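Local atomic coordinates of probable ABC transporter extracellular-binding protein yckB (Bacillus subtilis, PDB entry 2IEE), a protein that probably serves as the extracellular, membrane-anchored solute-binding component of a binding-protein-dependent ABC transport system. Residues T105-S110 with E226-M231; D180-T185 with N246-S251. All blocks are in the same frame, centred on the assembly; numbering follows the deposited sequence.

Interaction 1 (T105-S110 with E226-M231); sequences TPYKYS and EALKEM
Leu228 overlaps the edge of the Tyr107 ring and the hydroxyl side of Thr105, and these three side chains carry the contact. The place fits the two-lobed fold of family 3 solute-binding proteins: residues 105-110 lead into strand 108-116 at what is probably a crossover between the lobes, and helix 218-234 packs, through Leu228, against Thr105 and Tyr107 just ahead of that strand. The evidence for an edge-on approach is that Leu228 CD1 lies in the plane of the Tyr107 ring, 4.0 Å from its CD2. The second methyl, Leu228 CD2, comes within 4.1 Å of the same Tyr107 CD2, so both branches of the leucine meet one ring carbon. Leu228 CG stands anti to the carbonyl carbon (chi1 -77°), which carries the fork off the helix toward the loop. The OH of Tyr107 is hydrogen-bonded to Glu50, holding the far end of the ring. Leu228 also rests on Val53 of helix 49-60, so the leucine joins three parts of the fold. No hydrogen bond links the two segments and only 131 Å² is buried, yet Asn225, just before 226-231, accepts a bond from the backbone N of Thr105. The side chains of Thr105 and Leu228 run alongside one another, pointing opposite ways, with Thr105 OG1 lying 3.9 Å from Leu228 CD1 and 4.1 Å from Leu228 CB.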
ATOM      1  N   THR A 105       4.707   8.662 -12.003  1.00 14.13           N
ATOM      2  CA  THR A 105       4.841   7.303 -12.490  1.00 14.08           C
ATOM      3  C   THR A 105       4.659   6.485 -11.210  1.00 13.12           C
ATOM      4  O   THR A 105       4.904   6.985 -10.114  1.00 13.41           O
ATOM      5  CB  THR A 105       6.235   7.052 -13.092  1.00 15.63           C
ATOM      6  OG1 THR A 105       7.235   7.619 -12.236  1.00 18.60           O
ATOM      7  CG2 THR A 105       6.340   7.687 -14.482  1.00 16.78           C
ATOM      8  N   PRO A 106       4.206   5.231 -11.325  1.00 12.04           N
ATOM      9  CA  PRO A 106       4.007   4.411 -10.126  1.00 12.76           C
ATOM     10  C   PRO A 106       5.315   3.994  -9.453  1.00 13.86           C
ATOM     11  O   PRO A 106       6.335   3.833 -10.119  1.00 13.26           O
ATOM     12  CB  PRO A 106       3.236   3.197 -10.651  1.00 12.44           C
ATOM     13  CG  PRO A 106       2.654   3.665 -11.982  1.00 14.50           C
ATOM     14  CD  PRO A 106       3.760   4.520 -12.533  1.00 11.51           C
ATOM     15  N   TYR A 107       5.284   3.836  -8.131  1.00 13.91           N
ATOM     16  CA  TYR A 107       6.466   3.389  -7.407  1.00 15.53           C
ATOM     17  C   TYR A 107       6.190   2.145  -6.556  1.00 16.64           C
ATOM     18  O   TYR A 107       7.010   1.742  -5.729  1.00 19.39           O
ATOM     19  CB  TYR A 107       7.080   4.516  -6.562  1.00 13.82           C
ATOM     20  CG  TYR A 107       6.123   5.482  -5.904  1.00 16.21           C
ATOM     21  CD1 TYR A 107       5.331   5.092  -4.831  1.00 15.87           C
ATOM     22  CD2 TYR A 107       6.068   6.815  -6.311  1.00 16.61           C
ATOM     23  CE1 TYR A 107       4.511   6.003  -4.173  1.00 16.56           C
ATOM     24  CE2 TYR A 107       5.251   7.739  -5.658  1.00 14.79           C
ATOM     25  CZ  TYR A 107       4.476   7.325  -4.589  1.00 16.57           C
ATOM     26  OH  TYR A 107       3.674   8.222  -3.922  1.00 13.19           O
ATOM     27  N   LYS A 108       5.027   1.538  -6.772  1.00 15.97           N
ATOM     28  CA  LYS A 108       4.653   0.307  -6.082  1.00 15.60           C
ATOM     29  C   LYS A 108       3.596  -0.438  -6.882  1.00 15.33           C
ATOM     30  O   LYS A 108       2.606   0.145  -7.318  1.00 13.98           O
ATOM     31  CB  LYS A 108       4.132   0.575  -4.661  1.00 15.43           C
ATOM     32  CG  LYS A 108       3.752  -0.711  -3.915  1.00 16.23           C
ATOM     33  CD  LYS A 108       3.796  -0.560  -2.391  1.00 15.15           C
ATOM     34  CE  LYS A 108       2.600   0.208  -1.847  1.00 15.48           C
ATOM     35  NZ  LYS A 108       1.325  -0.534  -2.025  1.00 10.27           N
ATOM     36  N   TYR A 109       3.831  -1.730  -7.082  1.00 15.14           N
ATOM     37  CA  TYR A 109       2.907  -2.587  -7.809  1.00 14.89           C
ATOM     38  C   TYR A 109       2.609  -3.766  -6.893  1.00 15.23           C
ATOM     39  O   TYR A 109       3.513  -4.318  -6.266  1.00 13.36           O
ATOM     40  CB  TYR A 109       3.543  -3.089  -9.107  1.00 13.82           C
ATOM     41  CG  TYR A 109       3.961  -1.989 -10.059  1.00 14.58           C
ATOM     42  CD1 TYR A 109       5.082  -1.204  -9.800  1.00 15.06           C
ATOM     43  CD2 TYR A 109       3.235  -1.738 -11.223  1.00 16.15           C
ATOM     44  CE1 TYR A 109       5.474  -0.195 -10.681  1.00 17.85           C
ATOM     45  CE2 TYR A 109       3.618  -0.730 -12.112  1.00 16.26           C
ATOM     46  CZ  TYR A 109       4.736   0.034 -11.833  1.00 18.15           C
ATOM     47  OH  TYR A 109       5.119   1.024 -12.703  1.00 20.60           O
ATOM     48  N   SER A 110       1.345  -4.150  -6.807  1.00 13.67           N
ATOM     49  CA  SER A 110       0.981  -5.253  -5.946  1.00 13.46           C
ATOM     50  C   SER A 110      -0.332  -5.862  -6.416  1.00 13.81           C
ATOM     51  O   SER A 110      -0.829  -5.546  -7.500  1.00 14.66           O
ATOM     52  CB  SER A 110       0.857  -4.758  -4.501  1.00 12.31           C
ATOM     53  OG  SER A 110       0.706  -5.838  -3.593  1.00 13.24           O
ATOM     54  N   GLU A 226      10.912  12.916 -13.061  1.00 19.95           N
ATOM     55  CA  GLU A 226      12.325  13.008 -13.403  1.00 21.27           C
ATOM     56  C   GLU A 226      13.174  12.472 -12.251  1.00 20.78           C
ATOM     57  O   GLU A 226      14.102  11.691 -12.462  1.00 22.07           O
ATOM     58  CB  GLU A 226      12.696  14.465 -13.723  1.00 21.08           C
ATOM     59  CG  GLU A 226      12.456  14.855 -15.183  1.00 25.57           C
ATOM     60  CD  GLU A 226      12.660  16.343 -15.465  1.00 29.20           C
ATOM     61  OE1 GLU A 226      13.682  16.911 -15.020  1.00 29.80           O
ATOM     62  OE2 GLU A 226      11.797  16.941 -16.144  1.00 30.97           O
ATOM     63  N   ALA A 227      12.840  12.876 -11.031  1.00 20.19           N
ATOM     64  CA  ALA A 227      13.575  12.422  -9.852  1.00 19.92           C
ATOM     65  C   ALA A 227      13.299  10.940  -9.568  1.00 19.77           C
ATOM     66  O   ALA A 227      14.204  10.200  -9.192  1.00 20.76           O
ATOM     67  CB  ALA A 227      13.202  13.272  -8.647  1.00 20.11           C
ATOM     68  N   LEU A 228      12.053  10.514  -9.753  1.00 17.39           N
ATOM     69  CA  LEU A 228      11.683   9.121  -9.527  1.00 17.09           C
ATOM     70  C   LEU A 228      12.394   8.196 -10.513  1.00 17.76           C
ATOM     71  O   LEU A 228      12.805   7.092 -10.152  1.00 16.79           O
ATOM     72  CB  LEU A 228      10.162   8.944  -9.646  1.00 14.34           C
ATOM     73  CG  LEU A 228       9.320   9.410  -8.454  1.00 14.10           C
ATOM     74  CD1 LEU A 228       7.831   9.345  -8.782  1.00 12.45           C
ATOM     75  CD2 LEU A 228       9.639   8.536  -7.252  1.00 14.74           C
ATOM     76  N   LYS A 229      12.534   8.648 -11.756  1.00 18.32           N
ATOM     77  CA  LYS A 229      13.206   7.867 -12.787  1.00 20.86           C
ATOM     78  C   LYS A 229      14.680   7.716 -12.427  1.00 21.73           C
ATOM     79  O   LYS A 229      15.269   6.651 -12.596  1.00 22.75           O
ATOM     80  CB  LYS A 229      13.069   8.563 -14.150  1.00 23.76           C
ATOM     81  CG  LYS A 229      13.815   7.875 -15.284  1.00 26.39           C
ATOM     82  CD  LYS A 229      13.516   8.526 -16.630  1.00 31.23           C
ATOM     83  CE  LYS A 229      14.212   7.787 -17.774  1.00 33.05           C
ATOM     84  NZ  LYS A 229      13.845   8.341 -19.112  1.00 34.89           N
ATOM     85  N   GLU A 230      15.265   8.800 -11.930  1.00 23.58           N
ATOM     86  CA  GLU A 230      16.661   8.814 -11.523  1.00 25.80           C
ATOM     87  C   GLU A 230      16.863   7.819 -10.380  1.00 26.00           C
ATOM     88  O   GLU A 230      17.880   7.124 -10.315  1.00 24.42           O
ATOM     89  CB  GLU A 230      17.041  10.227 -11.072  1.00 27.88           C
ATOM     90  CG  GLU A 230      18.480  10.410 -10.638  1.00 33.05           C
ATOM     91  CD  GLU A 230      18.754  11.833 -10.175  1.00 38.71           C
ATOM     92  OE1 GLU A 230      18.671  12.762 -11.011  1.00 39.49           O
ATOM     93  OE2 GLU A 230      19.044  12.028  -8.973  1.00 40.26           O
HETATM   94  N   MSE A 231      15.881   7.759  -9.484  1.00 25.71           N
HETATM   95  CA  MSE A 231      15.926   6.859  -8.336  1.00 25.90           C
HETATM   96  C   MSE A 231      15.704   5.423  -8.794  1.00 26.81           C
HETATM   97  O   MSE A 231      16.301   4.480  -8.269  1.00 25.65           O
HETATM   98  CB  MSE A 231      14.857   7.263  -7.317  1.00 25.95           C
HETATM   99  CG  MSE A 231      15.203   8.517  -6.523  1.00 25.55           C
HETATM  100 SE   MSE A 231      13.699   9.177  -5.494  1.00 32.10          SE
HETATM  101  CE  MSE A 231      13.706   7.853  -4.085  1.00 28.81           C
TER

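Interaction 2 (D180-T185 with N246-S251); sequences DYYLQT and NKADVS
Helix 181-190 starts beside an irregular chain after helix 236-244, and the backbones come nearest at Tyr182 and Val250, whose CA atoms are 7.8 Å apart. Tyr182 projects across this interval with CG anti to its carbonyl carbon (chi1 -71°). Val250 CG1 stands over the centre of one ring face, 3° off the normal, a CH-pi contact by direction, although its modelled spacing is doubtful. On the opposite face Tyr181 CD2 lies 3.7 Å above the ring plane, so the ring is sandwiched. Ala248 CB adds an oblique apolar contact 3.9 Å from Tyr182 CE1. Were Tyr182 replaced by an alanine, Val250 and Ala248 would probably lose their shared apolar partner, and a gap would open between Tyr181 and residues 246-251. Each side is also braced internally. Asp180 is the N-cap: its OD2 accepts from Leu183 N at 3.1 Å (153°), on the anti side of the carboxylate. In the loop, Asp249 OD1 receives both Ser251 N (3.1 Å) and Ser251 OG (2.7 Å), while Asp249 OD2 bonds Thr238. Ser241 OG further pairs with Ala248 O and Val250 N, tying the chain to helix 236-244. The arrangement thus joins a capped helix start, directly following strand 176-180, to an Asx turn in the C-terminal region of a type 2 periplasmic-binding-protein fold.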
ATOM      1  N   ASP A 180      -3.370  -7.426   1.016  1.00  9.73           N
ATOM      2  CA  ASP A 180      -2.330  -7.114   0.034  1.00 11.05           C
ATOM      3  C   ASP A 180      -1.185  -8.139   0.143  1.00 10.71           C
ATOM      4  O   ASP A 180      -0.805  -8.534   1.241  1.00 11.01           O
ATOM      5  CB  ASP A 180      -1.789  -5.710   0.303  1.00 10.99           C
ATOM      6  CG  ASP A 180      -0.571  -5.385  -0.527  1.00 11.59           C
ATOM      7  OD1 ASP A 180      -0.730  -5.063  -1.724  1.00 14.63           O
ATOM      8  OD2 ASP A 180       0.550  -5.463   0.017  1.00 12.34           O
ATOM      9  N   TYR A 181      -0.639  -8.555  -0.993  1.00 10.83           N
ATOM     10  CA  TYR A 181       0.440  -9.535  -1.009  1.00 10.41           C
ATOM     11  C   TYR A 181       1.608  -9.172  -0.105  1.00 11.74           C
ATOM     12  O   TYR A 181       1.985  -9.934   0.784  1.00 11.23           O
ATOM     13  CB  TYR A 181       0.967  -9.717  -2.425  1.00 11.59           C
ATOM     14  CG  TYR A 181       2.230 -10.542  -2.494  1.00 12.22           C
ATOM     15  CD1 TYR A 181       2.259 -11.855  -2.027  1.00 10.99           C
ATOM     16  CD2 TYR A 181       3.389 -10.018  -3.052  1.00 10.41           C
ATOM     17  CE1 TYR A 181       3.419 -12.631  -2.124  1.00 11.85           C
ATOM     18  CE2 TYR A 181       4.549 -10.781  -3.153  1.00 13.08           C
ATOM     19  CZ  TYR A 181       4.558 -12.081  -2.691  1.00 11.03           C
ATOM     20  OH  TYR A 181       5.707 -12.824  -2.806  1.00 18.23           O
ATOM     21  N   TYR A 182       2.194  -8.009  -0.352  1.00 11.52           N
ATOM     22  CA  TYR A 182       3.332  -7.578   0.435  1.00 13.86           C
ATOM     23  C   TYR A 182       3.063  -7.494   1.931  1.00 12.83           C
ATOM     24  O   TYR A 182       3.919  -7.882   2.725  1.00 11.87           O
ATOM     25  CB  TYR A 182       3.863  -6.257  -0.117  1.00 14.56           C
ATOM     26  CG  TYR A 182       4.537  -6.462  -1.450  1.00 14.64           C
ATOM     27  CD1 TYR A 182       5.676  -7.264  -1.555  1.00 13.28           C
ATOM     28  CD2 TYR A 182       4.017  -5.898  -2.615  1.00 11.71           C
ATOM     29  CE1 TYR A 182       6.283  -7.506  -2.788  1.00 12.74           C
ATOM     30  CE2 TYR A 182       4.619  -6.132  -3.855  1.00 11.59           C
ATOM     31  CZ  TYR A 182       5.749  -6.936  -3.935  1.00 13.21           C
ATOM     32  OH  TYR A 182       6.340  -7.179  -5.157  1.00 12.61           O
ATOM     33  N   LEU A 183       1.883  -7.016   2.321  1.00 11.76           N
ATOM     34  CA  LEU A 183       1.560  -6.933   3.744  1.00 12.88           C
ATOM     35  C   LEU A 183       1.529  -8.325   4.337  1.00 14.09           C
ATOM     36  O   LEU A 183       1.891  -8.518   5.498  1.00 15.65           O
ATOM     37  CB  LEU A 183       0.197  -6.290   3.973  1.00 12.35           C
ATOM     38  CG  LEU A 183       0.052  -4.829   3.565  1.00 13.21           C
ATOM     39  CD1 LEU A 183      -1.359  -4.365   3.925  1.00 11.89           C
ATOM     40  CD2 LEU A 183       1.106  -3.986   4.276  1.00 11.41           C
ATOM     41  N   GLN A 184       1.094  -9.295   3.539  1.00 13.26           N
ATOM     42  CA  GLN A 184       1.021 -10.664   4.025  1.00 14.40           C
ATOM     43  C   GLN A 184       2.393 -11.338   4.084  1.00 13.85           C
ATOM     44  O   GLN A 184       2.605 -12.206   4.921  1.00 14.97           O
ATOM     45  CB  GLN A 184       0.034 -11.489   3.180  1.00 11.70           C
ATOM     46  CG  GLN A 184      -1.377 -10.889   3.173  1.00 11.15           C
ATOM     47  CD  GLN A 184      -2.482 -11.903   2.900  1.00 11.15           C
ATOM     48  OE1 GLN A 184      -2.466 -12.612   1.894  1.00 11.39           O
ATOM     49  NE2 GLN A 184      -3.455 -11.961   3.798  1.00 10.42           N
ATOM     50  N   THR A 185       3.325 -10.946   3.217  1.00 14.45           N
ATOM     51  CA  THR A 185       4.658 -11.547   3.261  1.00 14.23           C
ATOM     52  C   THR A 185       5.318 -11.123   4.570  1.00 15.55           C
ATOM     53  O   THR A 185       6.124 -11.856   5.146  1.00 16.33           O
ATOM     54  CB  THR A 185       5.561 -11.079   2.111  1.00 14.46           C
ATOM     55  OG1 THR A 185       5.807  -9.675   2.240  1.00 15.81           O
ATOM     56  CG2 THR A 185       4.914 -11.371   0.763  1.00 15.85           C
ATOM     57  N   ASN A 246      10.890  -6.004   3.963  1.00 15.30           N
ATOM     58  CA  ASN A 246      11.732  -7.165   4.255  1.00 15.05           C
ATOM     59  C   ASN A 246      12.443  -7.817   3.063  1.00 15.45           C
ATOM     60  O   ASN A 246      12.285  -9.016   2.802  1.00 13.84           O
ATOM     61  CB  ASN A 246      10.903  -8.213   5.017  1.00 14.59           C
ATOM     62  CG  ASN A 246      11.765  -9.258   5.709  1.00 15.72           C
ATOM     63  OD1 ASN A 246      12.804  -8.945   6.282  1.00 14.93           O
ATOM     64  ND2 ASN A 246      11.324 -10.505   5.670  1.00 16.14           N
ATOM     65  N   LYS A 247      13.224  -7.004   2.354  1.00 16.54           N
ATOM     66  CA  LYS A 247      14.026  -7.420   1.198  1.00 15.87           C
ATOM     67  C   LYS A 247      13.279  -7.585  -0.130  1.00 16.89           C
ATOM     68  O   LYS A 247      13.890  -7.873  -1.162  1.00 15.80           O
ATOM     69  CB  LYS A 247      14.798  -8.702   1.524  1.00 13.29           C
ATOM     70  CG  LYS A 247      15.574  -8.662   2.846  1.00 14.61           C
ATOM     71  CD  LYS A 247      16.457  -7.419   2.977  1.00 16.17           C
ATOM     72  CE  LYS A 247      17.263  -7.427   4.276  1.00 15.41           C
ATOM     73  NZ  LYS A 247      16.401  -7.637   5.478  1.00 17.88           N
ATOM     74  N   ALA A 248      11.965  -7.395  -0.113  1.00 16.61           N
ATOM     75  CA  ALA A 248      11.190  -7.498  -1.343  1.00 14.93           C
ATOM     76  C   ALA A 248      11.283  -6.151  -2.059  1.00 15.54           C
ATOM     77  O   ALA A 248      11.504  -5.118  -1.418  1.00 15.05           O
ATOM     78  CB  ALA A 248       9.751  -7.823  -1.026  1.00 15.27           C
ATOM     79  N   ASP A 249      11.130  -6.157  -3.380  1.00 16.60           N
ATOM     80  CA  ASP A 249      11.198  -4.914  -4.157  1.00 16.89           C
ATOM     81  C   ASP A 249       9.844  -4.648  -4.807  1.00 16.57           C
ATOM     82  O   ASP A 249       9.554  -5.144  -5.902  1.00 16.85           O
ATOM     83  CB  ASP A 249      12.286  -5.008  -5.230  1.00 17.27           C
ATOM     84  CG  ASP A 249      12.382  -3.749  -6.074  1.00 18.96           C
ATOM     85  OD1 ASP A 249      11.706  -2.753  -5.739  1.00 18.52           O
ATOM     86  OD2 ASP A 249      13.137  -3.746  -7.068  1.00 19.59           O
ATOM     87  N   VAL A 250       9.024  -3.849  -4.133  1.00 15.53           N
ATOM     88  CA  VAL A 250       7.685  -3.546  -4.622  1.00 15.43           C
ATOM     89  C   VAL A 250       7.619  -2.506  -5.744  1.00 16.08           C
ATOM     90  O   VAL A 250       6.542  -2.247  -6.276  1.00 13.17           O
ATOM     91  CB  VAL A 250       6.788  -3.059  -3.464  1.00 15.20           C
ATOM     92  CG1 VAL A 250       6.904  -4.004  -2.288  1.00 10.68           C
ATOM     93  CG2 VAL A 250       7.179  -1.638  -3.056  1.00 13.15           C
ATOM     94  N   SER A 251       8.760  -1.921  -6.107  1.00 16.04           N
ATOM     95  CA  SER A 251       8.782  -0.891  -7.146  1.00 18.89           C
ATOM     96  C   SER A 251       8.715  -1.422  -8.573  1.00 19.93           C
ATOM     97  O   SER A 251       8.589  -0.649  -9.517  1.00 17.59           O
ATOM     98  CB  SER A 251      10.025  -0.006  -6.995  1.00 19.53           C
ATOM     99  OG  SER A 251      11.207  -0.703  -7.350  1.00 20.40           O
TER

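How the interactions relate
Both interactions are apolar between their own segments, and strand 108-116 connects them, their centres lying about 16 Å apart. Interaction 1, a leucine at a ring edge, is smaller yet buried apart from Thr105; interaction 2, a valine over a ring face, is partly buried, with Tyr182 and Val250 inside and Ala248 partly exposed. The geometric link is direct: Tyr109 N probably donates to Val250 O at 2.9 Å, and Ser110 OG pairs with Asp180 OD1 at 2.5 Å, a probable hydrogen bond. Thus 105-110 touches both halves of interaction 2. No hydrogen bond crosses either pair of segments, whereas hydrogen bonds as well as packing join the two contacts to each other.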